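Local coordinates for protein glycosyl hydrolase family 10 (Bacteroides intestinalis DSM 17393, PDB 4QPW) that binds xylo-oligosaccharide through this carbohydrate-binding module, one part of a longer enzyme that probably hydrolyses glycosidic bonds in xylan, at residues N19-N22 with E23-E27; V46-Q50 with N51-Q55. All coordinates share one frame; numbering follows the deposited sequence.

Overall arrangement
Interactions 1 and 2 follow each other along the chain. Residues 19-27 come first, and residues 46-55 come after strands 29-31, 33-34 and 39-44. Their centres lie about 8 Å apart, on the same side of the chain's centre. Each joins a tight turn to a strand of the five-stranded antiparallel sheet. The strands are 19-21, at the outer edge, and its neighbour 54-57. Glu20 and Gln55 are backbone-bonded within these strands, and Asn22 and Phe53 just beyond their ends. The Glu24 carboxylate also reaches Ser49. Both regions touch the xylose of chain B, so the paired strands present Glu20 and Gln55 side by side to the glycan.

Interaction 1 of 2, residues N19-N22 with E23-E27; sequences NEVN and EEVKE. With XYP (beta-D-xylopyranose), chain B.
The Asn22 side chain folds over the start of the next turn and accepts a bond from the backbone of Glu24. Its OD1 lies 2.9 Å from Glu24 N. The bond is nearly straight, 168° at the hydrogen, and arrives in the carbonyl plane on a lone pair. Asn22 CG stands anti to the backbone N (chi1 -166°) and beside the carbonyl carbon, which carries the amide forward along the chain. The backbone oxygen of the same residue is used as well. Val25 N donates to Asn22 O at 3.1 Å and 166°, but from above the carbonyl plane and not on a lone pair. Asn22 thus offers two acceptors to two successive NH groups. Together these bonds make an Asx turn laid over a beta-turn, where strand 19-21 ends and the 3-10 segment begins. The strand is an outer one of the five-stranded sheet in this beta-sandwich module. One turn bond continues beyond: Lys26 N to Glu23 O is weak, at 3.4 Å. Val25 O has its own partner in the hydroxyl of Thr29. Beside the turn, Val21 CG1 meets Val25 CG2 at 4.0 Å, the two side chains crossing at about a right angle. Glu24 sends its carboxylate away from Asn22, and OE2 is hydrogen-bonded to Ser49 OG. Further back on the strand, Glu20 reaches the glycan with an extended side chain. O3 of the chain B xylose donates to Glu20 OE1 at 2.6 Å, and O2 donates to Glu20 OE2 at 2.8 Å. Two neighbouring hydroxyls are therefore held by the two oxygens of one carboxylate. Glu20 OE1 takes a further, weak bond from Gln55 NE2.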
loop_
_atom_site.group_PDB
_atom_site.type_symbol
_atom_site.label_atom_id
_atom_site.label_comp_id
_atom_site.label_asym_id
_atom_site.label_seq_id
_atom_site.Cartn_x
_atom_site.Cartn_y
_atom_site.Cartn_z
ATOM N N ASN A 19 1.981 -10.520 -3.812
ATOM C CA ASN A 19 0.597 -10.269 -3.547
ATOM C C ASN A 19 -0.150 -11.581 -3.428
ATOM O O ASN A 19 0.312 -12.642 -3.888
ATOM C CB ASN A 19 -0.027 -9.365 -4.535
ATOM C CG ASN A 19 0.019 -9.897 -5.908
ATOM O OD1 ASN A 19 -0.976 -10.601 -6.321
ATOM N ND2 ASN A 19 1.094 -9.777 -6.668
ATOM N N GLU A 20 -1.304 -11.556 -2.746
ATOM C CA GLU A 20 -2.083 -12.785 -2.533
ATOM C C GLU A 20 -3.542 -12.387 -2.501
ATOM O O GLU A 20 -4.024 -11.744 -1.584
ATOM C CB GLU A 20 -1.701 -13.477 -1.283
ATOM C CG GLU A 20 -2.410 -14.836 -1.048
ATOM C CD GLU A 20 -1.853 -15.433 0.218
ATOM O OE1 GLU A 20 -2.181 -15.015 1.273
ATOM O OE2 GLU A 20 -0.791 -16.104 0.211
ATOM N N VAL A 21 -4.264 -12.877 -3.505
ATOM C CA VAL A 21 -5.745 -12.750 -3.574
ATOM C C VAL A 21 -6.298 -14.120 -3.129
ATOM O O VAL A 21 -6.010 -15.132 -3.794
ATOM C CB VAL A 21 -6.197 -12.406 -4.955
ATOM C CG1 VAL A 21 -7.723 -12.353 -5.046
ATOM C CG2 VAL A 21 -5.647 -11.086 -5.421
ATOM N N ASN A 22 -6.935 -14.159 -2.007
ATOM C CA ASN A 22 -7.590 -15.411 -1.585
ATOM C C ASN A 22 -8.522 -15.909 -2.678
ATOM O O ASN A 22 -9.172 -15.215 -3.377
ATOM C CB ASN A 22 -8.383 -15.115 -0.315
ATOM C CG ASN A 22 -8.823 -16.371 0.408
ATOM O OD1 ASN A 22 -9.838 -16.989 -0.036
ATOM N ND2 ASN A 22 -8.126 -16.796 1.359
ATOM N N GLU A 23 -8.520 -17.253 -2.791
ATOM C CA GLU A 23 -9.380 -17.952 -3.775
ATOM C C GLU A 23 -10.842 -17.580 -3.726
ATOM O O GLU A 23 -11.483 -17.636 -4.780
ATOM C CB GLU A 23 -9.219 -19.483 -3.653
ATOM C CG GLU A 23 -7.823 -19.889 -4.115
ATOM C CD GLU A 23 -7.618 -21.393 -4.115
ATOM O OE1 GLU A 23 -7.159 -21.884 -3.060
ATOM O OE2 GLU A 23 -7.976 -22.037 -5.141
ATOM N N GLU A 24 -11.303 -17.156 -2.581
ATOM C CA GLU A 24 -12.662 -16.723 -2.435
ATOM C C GLU A 24 -13.083 -15.729 -3.466
ATOM O O GLU A 24 -14.247 -15.655 -3.885
ATOM C CB GLU A 24 -12.908 -16.147 -1.026
ATOM C CG GLU A 24 -14.338 -15.827 -0.679
ATOM C CD GLU A 24 -14.488 -15.029 0.556
ATOM O OE1 GLU A 24 -14.157 -13.783 0.558
ATOM O OE2 GLU A 24 -14.631 -15.550 1.704
ATOM N N VAL A 25 -12.167 -14.765 -3.844
ATOM C CA VAL A 25 -12.457 -13.616 -4.643
ATOM C C VAL A 25 -11.556 -13.526 -5.845
ATOM O O VAL A 25 -11.376 -12.454 -6.465
ATOM C CB VAL A 25 -12.505 -12.274 -3.860
ATOM C CG1 VAL A 25 -13.698 -12.232 -2.920
ATOM C CG2 VAL A 25 -11.200 -12.052 -3.139
ATOM N N LYS A 26 -10.998 -14.649 -6.275
ATOM C CA LYS A 26 -10.083 -14.646 -7.393
ATOM C C LYS A 26 -10.658 -14.176 -8.664
ATOM O O LYS A 26 -9.955 -13.532 -9.472
ATOM C CB LYS A 26 -9.542 -16.112 -7.632
ATOM C CG LYS A 26 -8.749 -16.387 -8.901
ATOM C CD LYS A 26 -8.537 -17.918 -9.134
ATOM C CE LYS A 26 -7.791 -18.088 -10.462
ATOM N NZ LYS A 26 -7.279 -19.495 -10.516
ATOM N N GLU A 27 -11.920 -14.485 -8.977
ATOM C CA GLU A 27 -12.499 -14.117 -10.218
ATOM C C GLU A 27 -12.822 -12.659 -10.401
ATOM O O GLU A 27 -12.922 -12.211 -11.525
ATOM C CB GLU A 27 -13.716 -14.971 -10.530
ATOM C CG GLU A 27 -13.501 -16.462 -10.650
ATOM C CD GLU A 27 -12.468 -16.814 -11.674
ATOM O OE1 GLU A 27 -12.668 -16.231 -12.820
ATOM O OE2 GLU A 27 -11.509 -17.593 -11.389
HETATM C C1 XYP B . 2.355 -15.269 3.979
HETATM C C2 XYP B . 1.141 -16.086 3.462
HETATM C C3 XYP B . -0.075 -15.246 3.780
HETATM C C4 XYP B . -0.111 -14.743 5.179
HETATM C C5 XYP B . 1.174 -14.016 5.529
HETATM O O2 XYP B . 1.221 -16.399 2.080
HETATM O O3 XYP B . -1.305 -15.984 3.496
HETATM O O4 XYP B . -1.193 -13.793 5.318
HETATM O O5 XYP B . 2.294 -14.902 5.309
#

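Interaction 2 of 2, residues V46-Q50 with N51-Q55; sequences VAASQ and NHFIQ. With XYP (beta-D-xylopyranose), chain C; XYP (beta-D-xylopyranose), chain B.
Gln50 lies over one face of the Phe53 ring. Its CG sits 4.1 Å from the centroid of the Phe53 ring, 17° off the ring normal, a CH-pi contact. Gln50 CG is anti to its carbonyl carbon (chi1 -49°) and the chain bends at chi2, which brings the amide beside the His52 ring. The two groups point the same way with their planes nearly perpendicular, and Gln50 OE1 lies at the ring's edge. Phe53 CB also packs on Ala48 CB, 3.6 Å away. Phe53 N donates to Gln50 O at 3.0 Å, closing a beta-turn that leads into strand 54-57 of the glycan-binding sheet. His52 CG falls between its backbone N and carbonyl carbon (chi1 74°). Phe53 CD1 lies toward the rim of one face of the His52 ring, and C4 of the chain C xylose over the centre of the opposite face. An alanine here would remove that platform and would probably leave this xylose less firmly held. Gln55 extends beyond CG to the junction of two sugars. Gln55 OE1 accepts from O2 of the chain C xylose at 2.6 Å, while Gln55 NE2 donates to O4 of the chain B xylose at 3.1 Å.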
loop_
_atom_site.group_PDB
_atom_site.type_symbol
_atom_site.label_atom_id
_atom_site.label_comp_id
_atom_site.label_asym_id
_atom_site.label_seq_id
_atom_site.Cartn_x
_atom_site.Cartn_y
_atom_site.Cartn_z
ATOM N N VAL A 46 -16.536 -7.699 -5.740
ATOM C CA VAL A 46 -17.144 -8.466 -4.635
ATOM C C VAL A 46 -16.275 -8.301 -3.408
ATOM O O VAL A 46 -15.038 -8.636 -3.456
ATOM C CB VAL A 46 -17.327 -9.996 -4.970
ATOM C CG1 VAL A 46 -17.913 -10.711 -3.785
ATOM C CG2 VAL A 46 -18.165 -10.177 -6.216
ATOM N N ALA A 47 -16.794 -7.884 -2.286
ATOM C CA ALA A 47 -16.005 -7.806 -1.046
ATOM C C ALA A 47 -15.589 -9.147 -0.606
ATOM O O ALA A 47 -16.434 -10.154 -0.651
ATOM C CB ALA A 47 -16.820 -7.139 0.041
ATOM N N ALA A 48 -14.396 -9.356 -0.136
ATOM C CA ALA A 48 -13.997 -10.580 0.478
ATOM C C ALA A 48 -14.615 -10.665 1.884
ATOM O O ALA A 48 -14.995 -9.657 2.465
ATOM C CB ALA A 48 -12.449 -10.637 0.592
ATOM N N SER A 49 -14.546 -11.836 2.493
ATOM C CA SER A 49 -15.069 -11.993 3.876
ATOM C C SER A 49 -14.154 -11.475 4.906
ATOM O O SER A 49 -14.564 -11.261 6.082
ATOM C CB SER A 49 -15.396 -13.519 4.124
ATOM O OG SER A 49 -14.287 -14.281 3.937
ATOM N N GLN A 50 -12.842 -11.342 4.598
ATOM C CA GLN A 50 -11.850 -10.785 5.508
ATOM C C GLN A 50 -11.025 -9.732 4.751
ATOM O O GLN A 50 -10.652 -9.930 3.599
ATOM C CB GLN A 50 -10.921 -11.851 6.093
ATOM C CG GLN A 50 -11.672 -13.085 6.685
ATOM C CD GLN A 50 -10.970 -13.755 7.850
ATOM O OE1 GLN A 50 -10.324 -13.101 8.699
ATOM N NE2 GLN A 50 -11.036 -15.106 7.872
ATOM N N ASN A 51 -10.583 -8.725 5.475
ATOM C CA ASN A 51 -9.748 -7.692 4.800
ATOM C C ASN A 51 -8.436 -8.267 4.317
ATOM O O ASN A 51 -7.981 -7.795 3.238
ATOM C CB ASN A 51 -9.617 -6.496 5.700
ATOM C CG ASN A 51 -9.352 -5.195 4.911
ATOM O OD1 ASN A 51 -10.062 -4.727 4.034
ATOM N ND2 ASN A 51 -8.179 -4.624 5.246
ATOM N N HIS A 52 -7.802 -9.191 4.965
ATOM C CA HIS A 52 -6.529 -9.686 4.472
ATOM C C HIS A 52 -6.665 -10.608 3.303
ATOM O O HIS A 52 -5.618 -10.992 2.770
ATOM C CB HIS A 52 -5.726 -10.356 5.573
ATOM C CG HIS A 52 -6.213 -11.725 6.020
ATOM N ND1 HIS A 52 -5.734 -12.933 5.561
ATOM C CD2 HIS A 52 -7.186 -11.999 6.892
ATOM C CE1 HIS A 52 -6.422 -13.932 6.165
ATOM N NE2 HIS A 52 -7.268 -13.370 6.988
ATOM N N PHE A 53 -7.889 -10.962 2.889
ATOM C CA PHE A 53 -8.000 -11.805 1.730
ATOM C C PHE A 53 -7.665 -11.123 0.430
ATOM O O PHE A 53 -7.573 -11.766 -0.605
ATOM C CB PHE A 53 -9.470 -12.306 1.664
ATOM C CG PHE A 53 -9.754 -13.523 2.532
ATOM C CD1 PHE A 53 -8.989 -13.938 3.475
ATOM C CD2 PHE A 53 -10.937 -14.250 2.263
ATOM C CE1 PHE A 53 -9.310 -15.114 4.271
ATOM C CE2 PHE A 53 -11.275 -15.377 3.075
ATOM C CZ PHE A 53 -10.495 -15.813 4.015
ATOM N N ILE A 54 -7.474 -9.759 0.413
ATOM C CA ILE A 54 -6.848 -9.075 -0.737
ATOM C C ILE A 54 -5.671 -8.308 -0.150
ATOM O O ILE A 54 -5.898 -7.270 0.535
ATOM C CB ILE A 54 -7.781 -8.223 -1.478
ATOM C CG1 ILE A 54 -9.012 -9.021 -1.979
ATOM C CG2 ILE A 54 -7.053 -7.575 -2.656
ATOM C CD1 ILE A 54 -10.044 -8.194 -2.674
ATOM N N GLN A 55 -4.480 -8.870 -0.272
ATOM C CA GLN A 55 -3.262 -8.278 0.377
ATOM C C GLN A 55 -2.133 -8.256 -0.588
ATOM O O GLN A 55 -2.011 -9.124 -1.483
ATOM C CB GLN A 55 -2.926 -9.016 1.668
ATOM C CG GLN A 55 -2.539 -10.480 1.464
ATOM C CD GLN A 55 -2.150 -11.168 2.743
ATOM O OE1 GLN A 55 -1.655 -10.558 3.693
ATOM N NE2 GLN A 55 -2.420 -12.482 2.814
HETATM C C1 XYP C . -1.472 -13.413 6.630
HETATM C C2 XYP C . -2.000 -12.007 6.616
HETATM C C3 XYP C . -2.441 -11.560 8.001
HETATM C C4 XYP C . -3.444 -12.607 8.553
HETATM C C5 XYP C . -2.860 -13.964 8.417
HETATM O O2 XYP C . -0.981 -11.107 6.176
HETATM O O3 XYP C . -3.045 -10.237 7.908
HETATM O O4 XYP C . -3.716 -12.236 9.910
HETATM O O5 XYP C . -2.572 -14.297 7.074
HETATM C C1 XYP B . 2.355 -15.269 3.979
HETATM C C2 XYP B . 1.141 -16.086 3.462
HETATM C C3 XYP B . -0.075 -15.246 3.780
HETATM C C4 XYP B . -0.111 -14.743 5.179
HETATM C C5 XYP B . 1.174 -14.016 5.529
HETATM O O2 XYP B . 1.221 -16.399 2.080
HETATM O O3 XYP B . -1.305 -15.984 3.496
HETATM O O4 XYP B . -1.193 -13.793 5.318
HETATM O O5 XYP B . 2.294 -14.902 5.309
#